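Local coordinates for RNase NGR3 (Nicotiana glutinosa, PDB 1VD3), which probably cleaves RNA as a member of the ribonuclease T2 family and holds the nucleotide 2'-UMP in its active-site pocket, at residues 10-15 against 175-180; 16-21 against 39-44. One frame throughout, in Å; residues are numbered along the deposited sequence.

Contact 1: 10-15 against 175-180; sequences FFYFVQ and QVYLCV
F11, F13 and Q15 pair with V180, L178 and V176 in antiparallel register, each as a hydrogen-bonded pair, so six N-H···O=C bonds join strands 10-15 and 175-180. The shortest runs from F13 N to L178 O (2.7 Å) and is nearly linear at 174°. Between these pairs the alpha hydrogens turn inward, and C179 CA comes within 3.2 Å of F11 O. A water adds a polar bridge: it donates to F13 O and V176 O and accepts from Q15 NE2, tying the glutamine's amide to both backbones; S123 OG takes a further bond from that amide.

Aromatic and sulfur contacts join F10, Y12, V14, Y177 and C179 on one face. Y177 presents its CD2 edge to one face of Y12 in a T-shaped pair, centroids 5.8 Å apart and planes at 89°, while F10 CE1 sits over the centre of the opposite face, so the Y12 ring is sandwiched. With CG beside its backbone N (chi1 -65°), the Y177 ring extends alongside V14, whose CG1 makes a CH-pi contact 4.0 Å from the ring centroid. Were Y177 shortened to an alanine, one face of Y12 and the V14 methyls would probably lose their neighbour, and E162, still bonded to Q175, the tyrosine hydroxyl. C179 SG, in disulfide linkage to C190, lies obliquely against the rings of both F10 and Y12, 3.6 Å from Y12 CD2. On this face Y12 also touches the bound nucleotide.

On the opposite face F11 CB meets V180 CB and F13 CB meets V180 CG2. Helix 109-123 packs there through F119 and R120, strand 41-48 flanks 10-15 on its other side, and strand 187-188 meets C179 and V180 through I188 and F187.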
loop_
_atom_site.group_PDB
_atom_site.type_symbol
_atom_site.label_atom_id
_atom_site.label_comp_id
_atom_site.label_asym_id
_atom_site.label_seq_id
_atom_site.Cartn_x
_atom_site.Cartn_y
_atom_site.Cartn_z
ATOM N N PHE A 10 -2.342 -14.152 8.080
ATOM C CA PHE A 10 -1.509 -12.958 8.156
ATOM C C PHE A 10 -2.129 -11.833 7.331
ATOM O O PHE A 10 -3.147 -12.030 6.663
ATOM C CB PHE A 10 -0.115 -13.269 7.603
ATOM C CG PHE A 10 -0.118 -13.612 6.134
ATOM C CD1 PHE A 10 0.075 -12.625 5.173
ATOM C CD2 PHE A 10 -0.359 -14.918 5.713
ATOM C CE1 PHE A 10 0.026 -12.931 3.813
ATOM C CE2 PHE A 10 -0.411 -15.234 4.356
ATOM C CZ PHE A 10 -0.218 -14.239 3.404
ATOM N N PHE A 11 -1.503 -10.660 7.382
ATOM C CA PHE A 11 -1.957 -9.509 6.611
ATOM C C PHE A 11 -0.942 -9.151 5.553
ATOM O O PHE A 11 0.260 -9.219 5.789
ATOM C CB PHE A 11 -2.051 -8.224 7.443
ATOM C CG PHE A 11 -3.160 -8.189 8.434
ATOM C CD1 PHE A 11 -2.921 -8.508 9.766
ATOM C CD2 PHE A 11 -4.418 -7.723 8.065
ATOM C CE1 PHE A 11 -3.918 -8.354 10.726
ATOM C CE2 PHE A 11 -5.425 -7.567 9.019
ATOM C CZ PHE A 11 -5.173 -7.881 10.352
ATOM N N TYR A 12 -1.432 -8.743 4.393
ATOM C CA TYR A 12 -0.552 -8.216 3.371
ATOM C C TYR A 12 -0.760 -6.721 3.632
ATOM O O TYR A 12 -1.905 -6.264 3.659
ATOM C CB TYR A 12 -1.068 -8.526 1.970
ATOM C CG TYR A 12 -0.479 -9.757 1.339
ATOM C CD1 TYR A 12 -1.278 -10.632 0.603
ATOM C CD2 TYR A 12 0.884 -10.034 1.446
ATOM C CE1 TYR A 12 -0.732 -11.750 -0.012
ATOM C CE2 TYR A 12 1.438 -11.152 0.832
ATOM C CZ TYR A 12 0.622 -12.003 0.106
ATOM O OH TYR A 12 1.165 -13.111 -0.507
ATOM N N PHE A 13 0.309 -5.975 3.890
ATOM C CA PHE A 13 0.172 -4.534 4.070
ATOM C C PHE A 13 0.689 -3.999 2.739
ATOM O O PHE A 13 1.872 -4.150 2.405
ATOM C CB PHE A 13 1.012 -4.011 5.244
ATOM C CG PHE A 13 0.995 -2.507 5.368
ATOM C CD1 PHE A 13 -0.214 -1.810 5.402
ATOM C CD2 PHE A 13 2.183 -1.789 5.438
ATOM C CE1 PHE A 13 -0.237 -0.422 5.503
ATOM C CE2 PHE A 13 2.171 -0.396 5.540
ATOM C CZ PHE A 13 0.959 0.287 5.572
ATOM N N VAL A 14 -0.216 -3.406 1.973
ATOM C CA VAL A 14 0.094 -2.914 0.642
ATOM C C VAL A 14 0.161 -1.398 0.533
ATOM O O VAL A 14 -0.801 -0.692 0.844
ATOM C CB VAL A 14 -0.957 -3.428 -0.378
ATOM C CG1 VAL A 14 -0.481 -3.173 -1.804
ATOM C CG2 VAL A 14 -1.237 -4.919 -0.140
ATOM N N GLN A 15 1.312 -0.915 0.083
ATOM C CA GLN A 15 1.527 0.505 -0.106
ATOM C C GLN A 15 1.793 0.711 -1.585
ATOM O O GLN A 15 2.188 -0.221 -2.291
ATOM C CB GLN A 15 2.744 0.977 0.691
ATOM C CG GLN A 15 2.589 0.839 2.197
ATOM C CD GLN A 15 3.814 1.324 2.941
ATOM O OE1 GLN A 15 4.064 2.528 3.031
ATOM N NE2 GLN A 15 4.594 0.387 3.468
ATOM N N GLN A 175 3.743 -1.041 -6.452
ATOM C CA GLN A 175 3.294 -1.316 -5.093
ATOM C C GLN A 175 4.305 -2.144 -4.311
ATOM O O GLN A 175 5.089 -2.901 -4.881
ATOM C CB GLN A 175 1.922 -2.004 -5.108
ATOM C CG GLN A 175 0.819 -1.068 -5.595
ATOM C CD GLN A 175 -0.580 -1.611 -5.388
ATOM O OE1 GLN A 175 -1.486 -0.873 -5.005
ATOM N NE2 GLN A 175 -0.769 -2.899 -5.652
ATOM N N VAL A 176 4.296 -1.972 -2.995
ATOM C CA VAL A 176 5.210 -2.696 -2.128
ATOM C C VAL A 176 4.405 -3.475 -1.106
ATOM O O VAL A 176 3.595 -2.903 -0.375
ATOM C CB VAL A 176 6.163 -1.734 -1.383
ATOM C CG1 VAL A 176 7.083 -2.527 -0.460
ATOM C CG2 VAL A 176 6.985 -0.939 -2.392
ATOM N N TYR A 177 4.629 -4.783 -1.068
ATOM C CA TYR A 177 3.922 -5.651 -0.138
ATOM C C TYR A 177 4.821 -6.098 1.002
ATOM O O TYR A 177 5.937 -6.557 0.774
ATOM C CB TYR A 177 3.414 -6.917 -0.845
ATOM C CG TYR A 177 2.364 -6.703 -1.915
ATOM C CD1 TYR A 177 2.651 -5.970 -3.060
ATOM C CD2 TYR A 177 1.103 -7.301 -1.810
ATOM C CE1 TYR A 177 1.721 -5.832 -4.083
ATOM C CE2 TYR A 177 0.161 -7.172 -2.830
ATOM C CZ TYR A 177 0.480 -6.435 -3.965
ATOM O OH TYR A 177 -0.429 -6.299 -4.993
ATOM N N LEU A 178 4.317 -5.972 2.222
ATOM C CA LEU A 178 5.023 -6.419 3.418
ATOM C C LEU A 178 3.978 -7.208 4.198
ATOM O O LEU A 178 2.782 -6.979 4.029
ATOM C CB LEU A 178 5.518 -5.228 4.245
ATOM C CG LEU A 178 6.736 -4.483 3.681
ATOM C CD1 LEU A 178 6.988 -3.224 4.488
ATOM C CD2 LEU A 178 7.956 -5.396 3.723
ATOM N N CYS A 179 4.412 -8.143 5.035
ATOM C CA CYS A 179 3.464 -8.929 5.810
ATOM C C CYS A 179 3.456 -8.543 7.275
ATOM O O CYS A 179 4.490 -8.182 7.836
ATOM C CB CYS A 179 3.754 -10.423 5.644
ATOM S SG CYS A 179 3.327 -10.952 3.958
ATOM N N VAL A 180 2.268 -8.591 7.872
ATOM C CA VAL A 180 2.073 -8.257 9.278
ATOM C C VAL A 180 1.374 -9.451 9.923
ATOM O O VAL A 180 0.533 -10.093 9.290
ATOM C CB VAL A 180 1.190 -6.989 9.419
ATOM C CG1 VAL A 180 0.876 -6.716 10.881
ATOM C CG2 VAL A 180 1.904 -5.795 8.799
HETATM O O HOH W 1 3.870 -2.327 2.336
#

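Contact 2: 16-21 against 39-44; sequences QWPASY and DFSIHG. With U2P (phosphoric acid mono-[2-(2,4-dioxo-3,4-dihydro-2H-pyrimidin-1-yl)-4-hydroxy-5-hydroxymethyl-tetrahydro-furan-3-yl] ester), chain B.
D39 meets W17 and P18 through its backbone: W17 CZ3 lies 3.5 Å from D39 C, and P18 CD approaches D39 O at 3.2 Å. Its carboxylate turns elsewhere, OD1 making a weak bond to F40 N and OD2 a salt bridge to R120.

F40 supplies the main apolar contact. W17 CE3 stands 3.4 Å above the F40 ring, over its centre, and the ring planes are inclined at 47°. The indole reaches this place because W17 CG is anti to its backbone N (chi1 -175°); at its far end NE1 is held by P206 O.

At S41 the chain enters a strand and pairs with Q16 as a single antiparallel hydrogen-bonded bridge. Q16 N donates to S41 O at 2.8 Å, and S41 N returns a bond of 2.9 Å to Q16 O, close to straight at 166°. S41 OG packs 3.6 Å from Q16 CG and 3.7 Å from P18 CG, just ahead of the helical turn.

H43 brings its imidazole to the nucleotide: NE2 donates to phosphate oxygen O3P of U2P at 2.9 Å in a bent bond, the oxygen lying near the imidazole plane. H43 is a predicted active-site residue; H96, K100 and H101 also bond U2P. H43 and G44 both face V14 in a classic beta bulge.

Around this junction, helix 125-131 packs on W17 and F40 through L126, L125 and L129, I42 rests on helix 109-123, and W17 and Q16 adjoin Y174 of strand 171-181.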
loop_
_atom_site.group_PDB
_atom_site.type_symbol
_atom_site.label_atom_id
_atom_site.label_comp_id
_atom_site.label_asym_id
_atom_site.label_seq_id
_atom_site.Cartn_x
_atom_site.Cartn_y
_atom_site.Cartn_z
ATOM N N GLN A 16 1.568 1.921 -2.071
ATOM C CA GLN A 16 1.862 2.163 -3.467
ATOM C C GLN A 16 2.552 3.493 -3.670
ATOM O O GLN A 16 2.544 4.360 -2.790
ATOM C CB GLN A 16 0.606 2.078 -4.334
ATOM C CG GLN A 16 -0.401 3.181 -4.185
ATOM C CD GLN A 16 -1.335 3.242 -5.391
ATOM O OE1 GLN A 16 -1.727 2.210 -5.943
ATOM N NE2 GLN A 16 -1.700 4.448 -5.797
ATOM N N TRP A 17 3.190 3.621 -4.826
ATOM C CA TRP A 17 3.893 4.840 -5.191
ATOM C C TRP A 17 2.910 5.575 -6.084
ATOM O O TRP A 17 2.698 5.190 -7.234
ATOM C CB TRP A 17 5.172 4.501 -5.962
ATOM C CG TRP A 17 6.022 5.698 -6.266
ATOM C CD1 TRP A 17 6.386 6.156 -7.504
ATOM C CD2 TRP A 17 6.607 6.600 -5.315
ATOM N NE1 TRP A 17 7.160 7.287 -7.382
ATOM C CE2 TRP A 17 7.310 7.583 -6.052
ATOM C CE3 TRP A 17 6.604 6.674 -3.914
ATOM C CZ2 TRP A 17 8.008 8.629 -5.433
ATOM C CZ3 TRP A 17 7.301 7.715 -3.295
ATOM C CH2 TRP A 17 7.993 8.678 -4.058
ATOM N N PRO A 18 2.290 6.646 -5.560
ATOM C CA PRO A 18 1.310 7.450 -6.292
ATOM C C PRO A 18 1.714 7.808 -7.715
ATOM O O PRO A 18 0.917 7.679 -8.644
ATOM C CB PRO A 18 1.155 8.686 -5.408
ATOM C CG PRO A 18 1.369 8.146 -4.041
ATOM C CD PRO A 18 2.569 7.242 -4.242
ATOM N N ALA A 19 2.952 8.257 -7.884
ATOM C CA ALA A 19 3.447 8.649 -9.201
ATOM C C ALA A 19 3.254 7.581 -10.272
ATOM O O ALA A 19 2.917 7.899 -11.414
ATOM C CB ALA A 19 4.922 9.033 -9.110
ATOM N N SER A 20 3.464 6.320 -9.903
ATOM C CA SER A 20 3.329 5.209 -10.844
ATOM C C SER A 20 1.890 4.847 -11.175
ATOM O O SER A 20 1.628 4.054 -12.082
ATOM C CB SER A 20 4.055 3.979 -10.304
ATOM O OG SER A 20 5.428 4.260 -10.108
ATOM N N TYR A 21 0.952 5.412 -10.430
ATOM C CA TYR A 21 -0.455 5.156 -10.692
ATOM C C TYR A 21 -0.948 6.270 -11.613
ATOM O O TYR A 21 -1.923 6.105 -12.346
ATOM C CB TYR A 21 -1.252 5.180 -9.385
ATOM C CG TYR A 21 -2.725 4.881 -9.554
ATOM C CD1 TYR A 21 -3.209 3.579 -9.439
ATOM C CD2 TYR A 21 -3.637 5.900 -9.845
ATOM C CE1 TYR A 21 -4.565 3.294 -9.605
ATOM C CE2 TYR A 21 -4.992 5.630 -10.015
ATOM C CZ TYR A 21 -5.448 4.322 -9.892
ATOM O OH TYR A 21 -6.782 4.045 -10.048
ATOM N N ASP A 39 5.339 10.529 -1.638
ATOM C CA ASP A 39 5.709 9.552 -0.626
ATOM C C ASP A 39 4.813 8.342 -0.863
ATOM O O ASP A 39 3.791 8.448 -1.550
ATOM C CB ASP A 39 5.459 10.148 0.768
ATOM C CG ASP A 39 5.943 9.253 1.900
ATOM O OD1 ASP A 39 6.664 8.265 1.644
ATOM O OD2 ASP A 39 5.605 9.556 3.066
ATOM N N PHE A 40 5.201 7.195 -0.319
ATOM C CA PHE A 40 4.388 6.002 -0.486
ATOM C C PHE A 40 3.108 6.176 0.308
ATOM O O PHE A 40 3.126 6.684 1.428
ATOM C CB PHE A 40 5.135 4.757 -0.006
ATOM C CG PHE A 40 6.245 4.337 -0.921
ATOM C CD1 PHE A 40 7.487 4.958 -0.864
ATOM C CD2 PHE A 40 6.032 3.350 -1.879
ATOM C CE1 PHE A 40 8.500 4.605 -1.749
ATOM C CE2 PHE A 40 7.036 2.991 -2.768
ATOM C CZ PHE A 40 8.274 3.620 -2.704
ATOM N N SER A 41 2.000 5.764 -0.294
ATOM C CA SER A 41 0.694 5.861 0.333
ATOM C C SER A 41 0.159 4.463 0.604
ATOM O O SER A 41 0.667 3.478 0.077
ATOM C CB SER A 41 -0.273 6.596 -0.589
ATOM O OG SER A 41 -0.472 5.853 -1.777
ATOM N N ILE A 42 -0.877 4.384 1.422
ATOM C CA ILE A 42 -1.476 3.097 1.754
ATOM C C ILE A 42 -2.507 2.685 0.710
ATOM O O ILE A 42 -3.313 3.505 0.273
ATOM C CB ILE A 42 -2.197 3.169 3.122
ATOM C CG1 ILE A 42 -1.182 3.473 4.228
ATOM C CG2 ILE A 42 -2.951 1.863 3.395
ATOM C CD1 ILE A 42 -1.807 4.009 5.501
ATOM N N HIS A 43 -2.462 1.425 0.283
ATOM C CA HIS A 43 -3.486 0.925 -0.633
ATOM C C HIS A 43 -4.444 0.196 0.302
ATOM O O HIS A 43 -5.648 0.450 0.294
ATOM C CB HIS A 43 -2.921 -0.058 -1.677
ATOM C CG HIS A 43 -3.977 -0.730 -2.509
ATOM N ND1 HIS A 43 -3.725 -1.236 -3.767
ATOM C CD2 HIS A 43 -5.284 -0.992 -2.258
ATOM C CE1 HIS A 43 -4.828 -1.777 -4.254
ATOM N NE2 HIS A 43 -5.789 -1.643 -3.357
ATOM N N GLY A 44 -3.901 -0.706 1.119
ATOM C CA GLY A 44 -4.747 -1.431 2.055
ATOM C C GLY A 44 -4.037 -2.414 2.966
ATOM O O GLY A 44 -2.862 -2.710 2.782
HETATM O "O5'" U2P B . -4.842 -6.078 -8.653
HETATM C "C5'" U2P B . -5.612 -7.043 -7.895
HETATM C "C4'" U2P B . -6.631 -6.319 -7.005
HETATM O "O4'" U2P B . -7.402 -7.335 -6.205
HETATM C "C1'" U2P B . -7.302 -7.213 -4.694
HETATM N N1 U2P B . -6.632 -8.371 -3.956
HETATM C C6 U2P B . -5.559 -8.914 -4.620
HETATM C C5 U2P B . -4.667 -9.827 -4.000
HETATM C C4 U2P B . -4.946 -10.232 -2.604
HETATM O O4 U2P B . -4.174 -10.936 -1.959
HETATM N N3 U2P B . -6.172 -9.747 -2.050
HETATM C C2 U2P B . -7.068 -8.842 -2.670
HETATM O O2 U2P B . -8.100 -8.525 -2.116
HETATM C "C2'" U2P B . -6.797 -5.757 -4.583
HETATM O "O2'" U2P B . -7.882 -4.783 -4.644
HETATM P P U2P B . -8.866 -4.379 -3.485
HETATM O O1P U2P B . -10.064 -3.579 -3.490
HETATM O O2P U2P B . -8.926 -5.495 -2.491
HETATM O O3P U2P B . -8.048 -3.399 -2.791
HETATM C "C3'" U2P B . -5.950 -5.545 -5.849
HETATM O "O3'" U2P B . -5.924 -4.101 -6.149
#

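How the contacts relate
Contacts 1 and 2, their centres about 12 Å apart, both reach one antiparallel sheet, where strand 10-16 runs between 171-181 and 41-48. In chain order the segments come as 10-15, 16-21, 39-44 and 175-180, so contact 2 is nested within the long loop that contact 1 closes, and 16-21 directly continues 10-15. The two join physically: V14 O takes a probable hydrogen bond from H43 N, and Q175 OE1 makes another with H43 ND1 at 2.6 Å. Contact 1 thus provides a second-shell residue that is likely to steady the phosphate-binding imidazole of contact 2, while its own Y12 lines another part of the same nucleotide pocket.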